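Local coordinates for protein dTDP-glucose 4,6-dehydratase (Klebsiella pneumoniae, PDB 5U4Q) that binds NAD and probably epimerises or dehydrates a nucleotide-linked sugar through a transient oxidation by the bound cofactor, at residues 215-221 with 264-270; 210-214 with 270-275; 138-142 with 301-305. All coordinates share one frame; numbering follows the deposited sequence.

Interaction 1: residues 215-221 with 264-270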
ATOM      1  N   LYS A 215     -11.530 -30.303  -8.062  1.00 31.84           N
ATOM      2  CA  LYS A 215     -10.602 -30.696  -6.991  1.00 34.25           C
ATOM      3  C   LYS A 215      -9.762 -29.553  -6.435  1.00 33.53           C
ATOM      4  O   LYS A 215      -8.850 -29.799  -5.650  1.00 32.31           O
ATOM      5  CB  LYS A 215      -9.694 -31.859  -7.439  1.00 40.56           C
ATOM      6  CG  LYS A 215     -10.366 -33.227  -7.363  1.00 45.38           C
ATOM      7  CD  LYS A 215      -9.342 -34.331  -7.116  1.00 48.54           C
ATOM      8  CE  LYS A 215     -10.008 -35.599  -6.618  1.00 52.17           C
ATOM      9  NZ  LYS A 215      -9.014 -36.684  -6.396  1.00 55.64           N
HETATM   10  N   MSE A 216     -10.079 -28.318  -6.814  1.00 34.49           N
HETATM   11  CA  MSE A 216      -9.367 -27.154  -6.272  1.00 41.01           C
HETATM   12  C   MSE A 216      -9.657 -27.092  -4.800  1.00 37.66           C
HETATM   13  O   MSE A 216     -10.815 -27.167  -4.404  1.00 32.49           O
HETATM   14  CB  MSE A 216      -9.830 -25.862  -6.946  1.00 43.86           C
HETATM   15  CG  MSE A 216      -8.684 -24.876  -7.046  1.00 52.09           C
HETATM   16 SE   MSE A 216      -7.468 -25.571  -8.436  1.00 57.04          SE
HETATM   17  CE  MSE A 216      -5.877 -25.898  -7.314  1.00 56.32           C
ATOM     18  N   LYS A 217      -8.614 -26.997  -3.977  1.00 34.73           N
ATOM     19  CA  LYS A 217      -8.794 -26.938  -2.523  1.00 37.50           C
ATOM     20  C   LYS A 217      -8.941 -25.491  -2.083  1.00 38.78           C
ATOM     21  O   LYS A 217      -7.950 -24.808  -1.835  1.00 45.37           O
ATOM     22  CB  LYS A 217      -7.640 -27.615  -1.766  1.00 41.49           C
ATOM     23  CG  LYS A 217      -7.625 -29.136  -1.885  1.00 44.33           C
ATOM     24  CD  LYS A 217      -6.585 -29.759  -0.960  1.00 47.02           C
ATOM     25  CE  LYS A 217      -6.419 -31.257  -1.200  1.00 48.54           C
ATOM     26  NZ  LYS A 217      -7.647 -32.050  -0.912  1.00 46.47           N
ATOM     27  N   ARG A 218     -10.181 -25.022  -2.013  1.00 34.64           N
ATOM     28  CA  ARG A 218     -10.439 -23.663  -1.561  1.00 34.62           C
ATOM     29  C   ARG A 218     -10.435 -23.644  -0.029  1.00 29.91           C
ATOM     30  O   ARG A 218     -10.850 -24.603   0.628  1.00 31.34           O
ATOM     31  CB  ARG A 218     -11.768 -23.137  -2.108  1.00 40.26           C
ATOM     32  CG  ARG A 218     -11.782 -22.785  -3.606  1.00 43.23           C
ATOM     33  CD  ARG A 218     -11.061 -21.474  -3.921  1.00 43.79           C
ATOM     34  NE  ARG A 218     -11.644 -20.294  -3.253  1.00 42.08           N
ATOM     35  CZ  ARG A 218     -12.694 -19.584  -3.688  1.00 43.22           C
ATOM     36  NH1 ARG A 218     -13.129 -18.530  -2.982  1.00 38.32           N
ATOM     37  NH2 ARG A 218     -13.340 -19.922  -4.804  1.00 44.21           N
ATOM     38  N   ASP A 219      -9.959 -22.540   0.524  1.00 26.44           N
ATOM     39  CA  ASP A 219      -9.875 -22.365   1.945  1.00 23.85           C
ATOM     40  C   ASP A 219     -11.157 -21.610   2.332  1.00 21.34           C
ATOM     41  O   ASP A 219     -11.231 -20.392   2.195  1.00 19.43           O
ATOM     42  CB  ASP A 219      -8.606 -21.561   2.251  1.00 26.31           C
ATOM     43  CG  ASP A 219      -8.265 -21.530   3.695  1.00 26.02           C
ATOM     44  OD1 ASP A 219      -9.158 -21.308   4.544  1.00 22.62           O
ATOM     45  OD2 ASP A 219      -7.069 -21.718   4.011  1.00 34.77           O
ATOM     46  N   PHE A 220     -12.189 -22.366   2.722  1.00 19.87           N
ATOM     47  CA  PHE A 220     -13.478 -21.838   3.149  1.00 18.15           C
ATOM     48  C   PHE A 220     -13.617 -22.088   4.658  1.00 16.31           C
ATOM     49  O   PHE A 220     -13.498 -23.234   5.120  1.00 17.12           O
ATOM     50  CB  PHE A 220     -14.643 -22.589   2.446  1.00 20.00           C
ATOM     51  CG  PHE A 220     -15.053 -22.053   1.090  1.00 19.95           C
ATOM     52  CD1 PHE A 220     -14.130 -21.661   0.141  1.00 23.79           C
ATOM     53  CD2 PHE A 220     -16.400 -22.070   0.721  1.00 21.45           C
ATOM     54  CE1 PHE A 220     -14.545 -21.233  -1.123  1.00 24.99           C
ATOM     55  CE2 PHE A 220     -16.821 -21.641  -0.534  1.00 25.55           C
ATOM     56  CZ  PHE A 220     -15.891 -21.239  -1.462  1.00 23.43           C
ATOM     57  N   THR A 221     -13.910 -21.033   5.416  1.00 13.87           N
ATOM     58  CA  THR A 221     -14.126 -21.150   6.845  1.00 14.67           C
ATOM     59  C   THR A 221     -15.509 -20.655   7.198  1.00 13.99           C
ATOM     60  O   THR A 221     -15.915 -19.587   6.748  1.00 14.35           O
ATOM     61  CB  THR A 221     -13.103 -20.350   7.674  1.00 15.11           C
ATOM     62  OG1 THR A 221     -11.795 -20.726   7.304  1.00 16.58           O
ATOM     63  CG2 THR A 221     -13.273 -20.622   9.148  1.00 16.37           C
ATOM     64  N   GLY A 264      -7.926 -19.059   8.647  1.00 18.27           N
ATOM     65  CA  GLY A 264      -8.558 -19.917   7.643  1.00 19.49           C
ATOM     66  C   GLY A 264      -8.740 -21.353   8.103  1.00 19.88           C
ATOM     67  O   GLY A 264      -8.614 -21.649   9.281  1.00 22.52           O
ATOM     68  N   ASN A 265      -8.997 -22.242   7.152  1.00 22.33           N
ATOM     69  CA  ASN A 265      -9.400 -23.625   7.483  1.00 25.68           C
ATOM     70  C   ASN A 265      -8.519 -24.622   6.749  1.00 29.69           C
ATOM     71  O   ASN A 265      -8.495 -24.655   5.512  1.00 33.32           O
ATOM     72  CB  ASN A 265     -10.893 -23.805   7.092  1.00 26.78           C
ATOM     73  CG  ASN A 265     -11.464 -25.179   7.431  1.00 28.60           C
ATOM     74  OD1 ASN A 265     -10.795 -26.036   8.020  1.00 30.44           O
ATOM     75  ND2 ASN A 265     -12.724 -25.393   7.045  1.00 30.55           N
ATOM     76  N   SER A 266      -7.834 -25.463   7.524  1.00 30.54           N
ATOM     77  CA  SER A 266      -6.928 -26.486   6.965  1.00 30.84           C
ATOM     78  C   SER A 266      -7.613 -27.751   6.434  1.00 30.57           C
ATOM     79  O   SER A 266      -6.947 -28.598   5.860  1.00 30.06           O
ATOM     80  CB  SER A 266      -5.875 -26.860   8.011  1.00 32.37           C
ATOM     81  OG  SER A 266      -6.470 -27.375   9.204  1.00 31.51           O
ATOM     82  N   SER A 267      -8.932 -27.891   6.612  1.00 29.38           N
ATOM     83  CA  SER A 267      -9.656 -29.073   6.081  1.00 31.07           C
ATOM     84  C   SER A 267      -9.297 -29.306   4.617  1.00 30.59           C
ATOM     85  O   SER A 267      -9.180 -28.335   3.885  1.00 29.48           O
ATOM     86  CB  SER A 267     -11.173 -28.901   6.207  1.00 30.52           C
ATOM     87  OG  SER A 267     -11.860 -29.832   5.359  1.00 34.84           O
ATOM     88  N   PRO A 268      -9.148 -30.588   4.185  1.00 34.51           N
ATOM     89  CA  PRO A 268      -8.769 -30.912   2.791  1.00 37.74           C
ATOM     90  C   PRO A 268      -9.957 -31.016   1.814  1.00 40.52           C
ATOM     91  O   PRO A 268      -9.798 -31.518   0.687  1.00 38.49           O
ATOM     92  CB  PRO A 268      -8.082 -32.270   2.940  1.00 36.16           C
ATOM     93  CG  PRO A 268      -8.851 -32.929   4.038  1.00 37.28           C
ATOM     94  CD  PRO A 268      -9.349 -31.824   4.965  1.00 36.09           C
ATOM     95  N   VAL A 269     -11.132 -30.575   2.250  1.00 39.50           N
ATOM     96  CA  VAL A 269     -12.322 -30.559   1.398  1.00 42.55           C
ATOM     97  C   VAL A 269     -12.097 -29.695   0.151  1.00 39.79           C
ATOM     98  O   VAL A 269     -11.558 -28.598   0.229  1.00 41.37           O
ATOM     99  CB  VAL A 269     -13.570 -30.028   2.147  1.00 44.89           C
ATOM    100  CG1 VAL A 269     -14.052 -31.057   3.166  1.00 47.87           C
ATOM    101  CG2 VAL A 269     -13.305 -28.648   2.770  1.00 44.50           C
ATOM    102  N   GLU A 270     -12.521 -30.226  -0.991  1.00 33.87           N
ATOM    103  CA  GLU A 270     -12.360 -29.593  -2.294  1.00 29.90           C
ATOM    104  C   GLU A 270     -13.657 -28.934  -2.733  1.00 27.13           C
ATOM    105  O   GLU A 270     -14.715 -29.249  -2.214  1.00 25.02           O
ATOM    106  CB  GLU A 270     -11.964 -30.676  -3.306  1.00 32.52           C
ATOM    107  CG  GLU A 270     -10.600 -31.278  -2.976  1.00 35.12           C
ATOM    108  CD  GLU A 270     -10.323 -32.637  -3.607  1.00 39.52           C
ATOM    109  OE1 GLU A 270     -11.248 -33.284  -4.131  1.00 42.28           O
ATOM    110  OE2 GLU A 270      -9.157 -33.074  -3.535  1.00 43.57           O
TER
HETATM  111  O   HOH W   1      -6.822 -31.434  -4.896  0.50 32.57           O
HETATM  112  O   HOH W   2     -12.135 -26.520  -1.063  1.00 42.07           O
HETATM  113  O   HOH W   3      -8.419 -26.106   2.054  1.00 46.45           O

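Interaction 2: residues 210-214 with 270-275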
ATOM      1  N   VAL A 210     -16.167 -24.466 -13.092  1.00 33.87           N
ATOM      2  CA  VAL A 210     -15.510 -25.478 -12.284  1.00 31.42           C
ATOM      3  C   VAL A 210     -14.114 -25.744 -12.837  1.00 31.47           C
ATOM      4  O   VAL A 210     -13.974 -26.231 -13.956  1.00 31.22           O
ATOM      5  CB  VAL A 210     -16.344 -26.789 -12.284  1.00 31.11           C
ATOM      6  CG1 VAL A 210     -15.658 -27.884 -11.461  1.00 34.72           C
ATOM      7  CG2 VAL A 210     -17.761 -26.520 -11.783  1.00 31.42           C
ATOM      8  N   TYR A 211     -13.090 -25.424 -12.046  1.00 31.27           N
ATOM      9  CA  TYR A 211     -11.682 -25.625 -12.417  1.00 35.30           C
ATOM     10  C   TYR A 211     -11.095 -26.914 -11.858  1.00 33.53           C
ATOM     11  O   TYR A 211     -11.510 -27.384 -10.800  1.00 32.87           O
ATOM     12  CB  TYR A 211     -10.831 -24.461 -11.888  1.00 35.98           C
ATOM     13  CG  TYR A 211     -11.140 -23.139 -12.528  1.00 41.62           C
ATOM     14  CD1 TYR A 211     -12.149 -22.315 -12.026  1.00 43.15           C
ATOM     15  CD2 TYR A 211     -10.429 -22.707 -13.646  1.00 42.32           C
ATOM     16  CE1 TYR A 211     -12.441 -21.095 -12.624  1.00 44.63           C
ATOM     17  CE2 TYR A 211     -10.710 -21.494 -14.250  1.00 45.64           C
ATOM     18  CZ  TYR A 211     -11.713 -20.689 -13.735  1.00 45.52           C
ATOM     19  OH  TYR A 211     -11.988 -19.488 -14.338  1.00 50.92           O
ATOM     20  N   ASN A 212     -10.116 -27.472 -12.577  1.00 34.58           N
ATOM     21  CA  ASN A 212      -9.367 -28.658 -12.142  1.00 32.49           C
ATOM     22  C   ASN A 212     -10.260 -29.812 -11.635  1.00 27.39           C
ATOM     23  O   ASN A 212     -10.007 -30.398 -10.566  1.00 26.39           O
ATOM     24  CB  ASN A 212      -8.342 -28.232 -11.066  1.00 37.71           C
ATOM     25  CG  ASN A 212      -7.387 -29.358 -10.645  1.00 44.47           C
ATOM     26  OD1 ASN A 212      -7.092 -30.285 -11.410  1.00 49.14           O
ATOM     27  ND2 ASN A 212      -6.889 -29.263  -9.415  1.00 43.97           N
ATOM     28  N   TYR A 213     -11.286 -30.125 -12.413  1.00 25.74           N
ATOM     29  CA  TYR A 213     -12.200 -31.241 -12.119  1.00 24.28           C
ATOM     30  C   TYR A 213     -12.871 -31.101 -10.738  1.00 24.80           C
ATOM     31  O   TYR A 213     -13.213 -32.105 -10.110  1.00 25.87           O
ATOM     32  CB  TYR A 213     -11.463 -32.596 -12.229  1.00 24.73           C
ATOM     33  CG  TYR A 213     -11.202 -33.109 -13.642  1.00 22.87           C
ATOM     34  CD1 TYR A 213     -10.180 -32.575 -14.429  1.00 23.43           C
ATOM     35  CD2 TYR A 213     -11.973 -34.141 -14.183  1.00 22.19           C
ATOM     36  CE1 TYR A 213      -9.932 -33.052 -15.708  1.00 24.08           C
ATOM     37  CE2 TYR A 213     -11.730 -34.626 -15.461  1.00 22.76           C
ATOM     38  CZ  TYR A 213     -10.708 -34.077 -16.223  1.00 23.65           C
ATOM     39  OH  TYR A 213     -10.439 -34.545 -17.486  1.00 24.06           O
ATOM     40  N   GLY A 214     -13.054 -29.861 -10.286  1.00 26.50           N
ATOM     41  CA  GLY A 214     -13.682 -29.612  -8.976  1.00 27.65           C
ATOM     42  C   GLY A 214     -12.790 -29.950  -7.794  1.00 30.10           C
ATOM     43  O   GLY A 214     -13.235 -29.889  -6.641  1.00 31.51           O
ATOM     44  N   GLU A 270     -12.521 -30.226  -0.991  1.00 33.87           N
ATOM     45  CA  GLU A 270     -12.360 -29.593  -2.294  1.00 29.90           C
ATOM     46  C   GLU A 270     -13.657 -28.934  -2.733  1.00 27.13           C
ATOM     47  O   GLU A 270     -14.715 -29.249  -2.214  1.00 25.02           O
ATOM     48  CB  GLU A 270     -11.964 -30.676  -3.306  1.00 32.52           C
ATOM     49  CG  GLU A 270     -10.600 -31.278  -2.976  1.00 35.12           C
ATOM     50  CD  GLU A 270     -10.323 -32.637  -3.607  1.00 39.52           C
ATOM     51  OE1 GLU A 270     -11.248 -33.284  -4.131  1.00 42.28           O
ATOM     52  OE2 GLU A 270      -9.157 -33.074  -3.535  1.00 43.57           O
ATOM     53  N   LEU A 271     -13.564 -28.050  -3.714  1.00 26.59           N
ATOM     54  CA  LEU A 271     -14.716 -27.290  -4.226  1.00 29.07           C
ATOM     55  C   LEU A 271     -15.950 -28.163  -4.507  1.00 24.20           C
ATOM     56  O   LEU A 271     -17.087 -27.822  -4.123  1.00 22.32           O
ATOM     57  CB  LEU A 271     -14.270 -26.507  -5.474  1.00 33.33           C
ATOM     58  CG  LEU A 271     -15.182 -25.613  -6.320  1.00 39.01           C
ATOM     59  CD1 LEU A 271     -15.914 -26.387  -7.401  1.00 40.48           C
ATOM     60  CD2 LEU A 271     -16.137 -24.807  -5.463  1.00 39.78           C
HETATM   61  N   MSE A 272     -15.751 -29.311  -5.144  1.00 23.27           N
HETATM   62  CA  MSE A 272     -16.880 -30.175  -5.462  1.00 23.10           C
HETATM   63  C   MSE A 272     -17.601 -30.652  -4.222  1.00 21.70           C
HETATM   64  O   MSE A 272     -18.765 -30.925  -4.289  1.00 24.51           O
HETATM   65  CB  MSE A 272     -16.456 -31.372  -6.339  1.00 26.37           C
HETATM   66  CG  MSE A 272     -17.640 -32.169  -6.912  1.00 25.65           C
HETATM   67 SE   MSE A 272     -18.828 -31.188  -8.127  1.00 29.03          SE
HETATM   68  CE  MSE A 272     -17.458 -30.909  -9.502  1.00 28.16           C
ATOM     69  N   ASP A 273     -16.933 -30.748  -3.071  1.00 22.34           N
ATOM     70  CA  ASP A 273     -17.629 -31.189  -1.837  1.00 23.82           C
ATOM     71  C   ASP A 273     -18.709 -30.166  -1.438  1.00 21.37           C
ATOM     72  O   ASP A 273     -19.795 -30.548  -0.975  1.00 21.48           O
ATOM     73  CB  ASP A 273     -16.662 -31.381  -0.660  1.00 27.46           C
ATOM     74  CG  ASP A 273     -15.662 -32.521  -0.873  1.00 34.17           C
ATOM     75  OD1 ASP A 273     -15.928 -33.428  -1.680  1.00 39.39           O
ATOM     76  OD2 ASP A 273     -14.615 -32.515  -0.198  1.00 45.58           O
ATOM     77  N   TYR A 274     -18.412 -28.878  -1.618  1.00 21.78           N
ATOM     78  CA  TYR A 274     -19.394 -27.826  -1.310  1.00 20.34           C
ATOM     79  C   TYR A 274     -20.536 -27.825  -2.307  1.00 20.73           C
ATOM     80  O   TYR A 274     -21.682 -27.680  -1.923  1.00 19.50           O
ATOM     81  CB  TYR A 274     -18.745 -26.438  -1.304  1.00 20.52           C
ATOM     82  CG  TYR A 274     -17.769 -26.250  -0.195  1.00 22.15           C
ATOM     83  CD1 TYR A 274     -18.202 -25.903   1.077  1.00 24.05           C
ATOM     84  CD2 TYR A 274     -16.419 -26.412  -0.402  1.00 26.71           C
ATOM     85  CE1 TYR A 274     -17.302 -25.736   2.119  1.00 24.62           C
ATOM     86  CE2 TYR A 274     -15.501 -26.255   0.639  1.00 26.31           C
ATOM     87  CZ  TYR A 274     -15.952 -25.900   1.890  1.00 24.15           C
ATOM     88  OH  TYR A 274     -15.054 -25.752   2.921  1.00 26.51           O
ATOM     89  N   ILE A 275     -20.220 -27.978  -3.597  1.00 20.60           N
ATOM     90  CA  ILE A 275     -21.264 -27.994  -4.621  1.00 22.43           C
ATOM     91  C   ILE A 275     -22.195 -29.184  -4.406  1.00 20.26           C
ATOM     92  O   ILE A 275     -23.403 -29.029  -4.434  1.00 22.48           O
ATOM     93  CB  ILE A 275     -20.657 -28.021  -6.035  1.00 23.28           C
ATOM     94  CG1 ILE A 275     -19.819 -26.758  -6.241  1.00 25.37           C
ATOM     95  CG2 ILE A 275     -21.759 -28.114  -7.093  1.00 25.21           C
ATOM     96  CD1 ILE A 275     -19.141 -26.692  -7.587  1.00 29.13           C
TER

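Interaction 3: residues 138-142 with 301-305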
ATOM      1  N   LYS A 138       5.173 -21.241  -3.447  1.00 26.79           N
ATOM      2  CA  LYS A 138       5.535 -22.196  -2.386  1.00 27.12           C
ATOM      3  C   LYS A 138       4.367 -22.382  -1.422  1.00 27.82           C
ATOM      4  O   LYS A 138       3.878 -21.399  -0.847  1.00 28.20           O
ATOM      5  CB  LYS A 138       6.766 -21.714  -1.616  1.00 28.97           C
ATOM      6  CG  LYS A 138       7.218 -22.680  -0.520  1.00 29.40           C
ATOM      7  CD  LYS A 138       7.492 -21.998   0.821  1.00 35.23           C
ATOM      8  CE  LYS A 138       6.255 -21.250   1.305  1.00 32.20           C
ATOM      9  NZ  LYS A 138       6.122 -21.035   2.766  1.00 31.19           N
HETATM   10  N   MSE A 139       3.911 -23.627  -1.261  1.00 26.83           N
HETATM   11  CA  MSE A 139       2.813 -23.958  -0.343  1.00 27.03           C
HETATM   12  C   MSE A 139       3.350 -24.683   0.868  1.00 28.17           C
HETATM   13  O   MSE A 139       4.355 -25.388   0.764  1.00 29.39           O
HETATM   14  CB  MSE A 139       1.808 -24.895  -0.988  1.00 28.77           C
HETATM   15  CG  MSE A 139       1.203 -24.331  -2.256  1.00 28.39           C
HETATM   16 SE   MSE A 139       0.278 -22.637  -1.864  1.00 29.86          SE
HETATM   17  CE  MSE A 139      -0.084 -22.165  -3.747  1.00 30.94           C
ATOM     18  N   PRO A 140       2.732 -24.511   2.044  1.00 24.27           N
ATOM     19  CA  PRO A 140       1.577 -23.631   2.264  1.00 23.29           C
ATOM     20  C   PRO A 140       1.962 -22.159   2.337  1.00 21.39           C
ATOM     21  O   PRO A 140       3.080 -21.849   2.656  1.00 21.78           O
ATOM     22  CB  PRO A 140       1.115 -24.043   3.657  1.00 24.52           C
ATOM     23  CG  PRO A 140       2.377 -24.396   4.349  1.00 24.27           C
ATOM     24  CD  PRO A 140       3.178 -25.135   3.299  1.00 24.85           C
ATOM     25  N   PHE A 141       1.017 -21.266   2.061  1.00 20.61           N
ATOM     26  CA  PHE A 141       1.268 -19.846   2.243  1.00 21.08           C
ATOM     27  C   PHE A 141       1.457 -19.571   3.734  1.00 20.26           C
ATOM     28  O   PHE A 141       0.588 -19.909   4.542  1.00 19.99           O
ATOM     29  CB  PHE A 141       0.097 -18.990   1.717  1.00 22.32           C
ATOM     30  CG  PHE A 141      -0.057 -18.968   0.218  1.00 24.15           C
ATOM     31  CD1 PHE A 141       1.054 -18.944  -0.639  1.00 24.33           C
ATOM     32  CD2 PHE A 141      -1.320 -18.871  -0.344  1.00 27.07           C
ATOM     33  CE1 PHE A 141       0.888 -18.892  -2.029  1.00 25.99           C
ATOM     34  CE2 PHE A 141      -1.489 -18.792  -1.718  1.00 28.75           C
ATOM     35  CZ  PHE A 141      -0.385 -18.801  -2.564  1.00 25.75           C
ATOM     36  N   SER A 142       2.573 -18.935   4.090  1.00 18.26           N
ATOM     37  CA  SER A 142       2.902 -18.644   5.461  1.00 18.84           C
ATOM     38  C   SER A 142       3.176 -17.157   5.635  1.00 17.85           C
ATOM     39  O   SER A 142       3.681 -16.492   4.713  1.00 18.38           O
ATOM     40  CB  SER A 142       4.190 -19.422   5.834  1.00 19.12           C
ATOM     41  OG  SER A 142       4.821 -18.932   7.012  1.00 20.95           O
ATOM     42  N   THR A 301      -3.162 -25.691  -3.554  1.00 42.24           N
ATOM     43  CA  THR A 301      -3.058 -24.523  -2.686  1.00 42.20           C
ATOM     44  C   THR A 301      -3.340 -24.877  -1.231  1.00 39.19           C
ATOM     45  O   THR A 301      -4.164 -25.753  -0.951  1.00 40.23           O
ATOM     46  CB  THR A 301      -4.070 -23.439  -3.083  1.00 45.58           C
ATOM     47  OG1 THR A 301      -5.395 -23.951  -2.912  1.00 47.55           O
ATOM     48  CG2 THR A 301      -3.874 -23.017  -4.534  1.00 46.64           C
ATOM     49  N   SER A 302      -2.665 -24.176  -0.317  1.00 34.21           N
ATOM     50  CA  SER A 302      -2.834 -24.380   1.133  1.00 31.47           C
ATOM     51  C   SER A 302      -2.209 -23.239   1.931  1.00 29.13           C
ATOM     52  O   SER A 302      -1.347 -22.512   1.433  1.00 26.44           O
ATOM     53  CB  SER A 302      -2.237 -25.710   1.585  1.00 32.71           C
ATOM     54  OG  SER A 302      -0.887 -25.829   1.177  1.00 34.48           O
ATOM     55  N   ALA A 303      -2.659 -23.091   3.169  1.00 28.48           N
ATOM     56  CA  ALA A 303      -2.205 -22.018   4.051  1.00 27.06           C
ATOM     57  C   ALA A 303      -1.870 -22.514   5.439  1.00 22.73           C
ATOM     58  O   ALA A 303      -2.532 -23.425   5.976  1.00 24.76           O
ATOM     59  CB  ALA A 303      -3.281 -20.951   4.144  1.00 26.69           C
ATOM     60  N   ASP A 304      -0.848 -21.913   6.030  1.00 20.11           N
ATOM     61  CA  ASP A 304      -0.396 -22.265   7.377  1.00 18.80           C
ATOM     62  C   ASP A 304      -1.078 -21.372   8.431  1.00 20.92           C
ATOM     63  O   ASP A 304      -0.907 -20.140   8.426  1.00 19.64           O
ATOM     64  CB  ASP A 304       1.131 -22.113   7.466  1.00 21.69           C
ATOM     65  CG  ASP A 304       1.721 -22.463   8.855  1.00 21.83           C
ATOM     66  OD1 ASP A 304       0.994 -22.881   9.773  1.00 23.89           O
ATOM     67  OD2 ASP A 304       2.957 -22.335   9.019  1.00 25.72           O
ATOM     68  N   THR A 305      -1.823 -22.003   9.335  1.00 22.16           N
ATOM     69  CA  THR A 305      -2.463 -21.278  10.433  1.00 24.10           C
ATOM     70  C   THR A 305      -1.957 -21.709  11.818  1.00 24.42           C
ATOM     71  O   THR A 305      -2.634 -21.452  12.839  1.00 24.41           O
ATOM     72  CB  THR A 305      -3.986 -21.403  10.365  1.00 25.65           C
ATOM     73  OG1 THR A 305      -4.353 -22.781  10.409  1.00 29.57           O
ATOM     74  CG2 THR A 305      -4.506 -20.809   9.081  1.00 27.02           C
TER
HETATM   75  O   HOH W   4       3.724 -19.783   9.388  1.00 21.60           O

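Interaction 1: residues 215-221 with 264-270
K217 and E270 form a salt bridge where two loops of this Rossmann-fold enzyme run side by side, one entering strand 220-222 and the other joining strand 258-263 to helix 271-282. Among the charged contacts, K217 NZ meets E270 OE2 at 3.2 Å, on the anti side and tilted out of the carboxylate plane, and gives a shorter bond of 2.7 Å to P268 O, on a lone pair. A long, flexible lysine suits this double task: its bend at the last torsion (chi4 -63°) brings NZ to both acceptors. The carboxylate also lies against the aliphatic part of K215, with E270 OE1 3.4 Å from K215 CG, and the two lysines would be expected to stabilise its negative charge.

Water supplies the second kind of link. One molecule donates to K215 O and E270 OE2, while two others join R218 O to V269 O and to S267 O, bridging carbonyls that cannot bond to each other.

Nearer the strand the bonds are direct. D219 OD1 accepts N265 N at 2.8 Å, nearly straight at 166°, while the D219 backbone pairs with T183 of the main sheet. Asparagine suits position 265 because its amide works at both ends: ND2 donates to F220 O at 3.0 Å, and OD1 closes an Asx turn by accepting S267 N from above the carbonyl plane.

Interaction 2: residues 210-214 with 270-275
V210 meets the first turn of helix 271-282 through both of its methyl groups. With CG1 anti to the backbone N (chi1 179°), that methyl lies 4.0 Å from CE of selenomethionine M272 and also touches L271 CD1. V210 CG2 comes within 4.4 Å of I275 CD1. A beta-branched valine fits a strand and offers a methyl to each of two neighbouring parts of the helix. The side chains of V210 and M272 cross at about a right angle.

After Y211 the chain turns back on itself in a beta turn closed by a 3.0 Å bond from G214 N to Y211 O. Its two central residues, N212 and Y213, have left-handed helical backbone angles, near type I' or III'. Asparagine enters this conformation more readily than most residues; Y213 shares it, and adds little beyond its carbonyl, which lies near the M272 methyl.

G214, also at positive phi, is the centre of the contact. Its lack of a side chain lets M272 CE settle 4.0 Å from G214 CA; the M272 chain bends at chi2 (63°) and again at chi3, folding its end back over the glycine. G214 O then accepts M272 N at 3.0 Å, in the carbonyl plane and on a lone pair, supplying an acceptor for an amide in the first turn, where no preceding turn can provide one. The same turn is braced by D273 OD2, which takes E270 N from above its carboxylate plane.

The small parallel sheet of 208-211 and 288-291 with helix 271-282 is consistent with the smaller, substrate-binding lobe of extended short-chain dehydrogenases/reductases. V210 pairs there with N289 and M291, I275 touches K288, and helix 194-203 packs F198 on L271 and L195 on Y274.

Interaction 3: residues 138-142 with 301-305
F141 and A303 are joined by a single parallel beta bridge, a two-bond link between the loop after strand 123-129 and the loop leading to helix 306-312 at the surface of this Rossmann-fold protein. The tight part is this backbone pairing. F141 N gives a 2.7 Å bond to S302 O, and F141 O accepts D304 N at 2.9 Å, almost straight at 177°; both donors are tilted somewhat from the carbonyl plane. A cis peptide before P140 turns the chain just ahead of the bridge, and the compact proline ring fits beside D304, with P140 CG 4.1 Å from D304 CB.

Selenomethionine M139 fills the side next to the bridge. Its bent chain (chi2 -60°) lays SE 3.8 Å above the centre of the F141 ring, a Met-aromatic contact, and leaves CE 4.0 Å from T301 CG2. The phenylalanine ring, broad and flat, also stacks on Y133.

The outer side is looser and polar, and at its edge K138 N bonds E247 of the second subunit. S142 OG and D304 OD2 stand too far apart to bond directly. S142 OG takes the backbone N of E144 and D304 OD1 that of Q306, and one water spans the gap, 2.8 Å from S142 OG and donating to D304 OD2 at 2.7 Å.

Overall arrangement
Followed from the N terminus, the chain first reaches 138-142, whose return at 301-305 closes the longest loop, interaction 3. Inside it, 210-214 pairs with 270-275, closing interaction 2, and innermost 215-221 meets 264-270 in interaction 1; the three nest without crossing. Interactions 1 and 2 are continuous, sharing E270 and joined by a probable bond from L271 N to M216 O. Interaction 1 touches interaction 3 through D219 and A303, whereas interactions 2 and 3 do not meet. Together they form a row from the surface loops beside the main parallel sheet, past the start of strand 220-222, to the small sheet of 208-211 and 288-291 with helix 271-282.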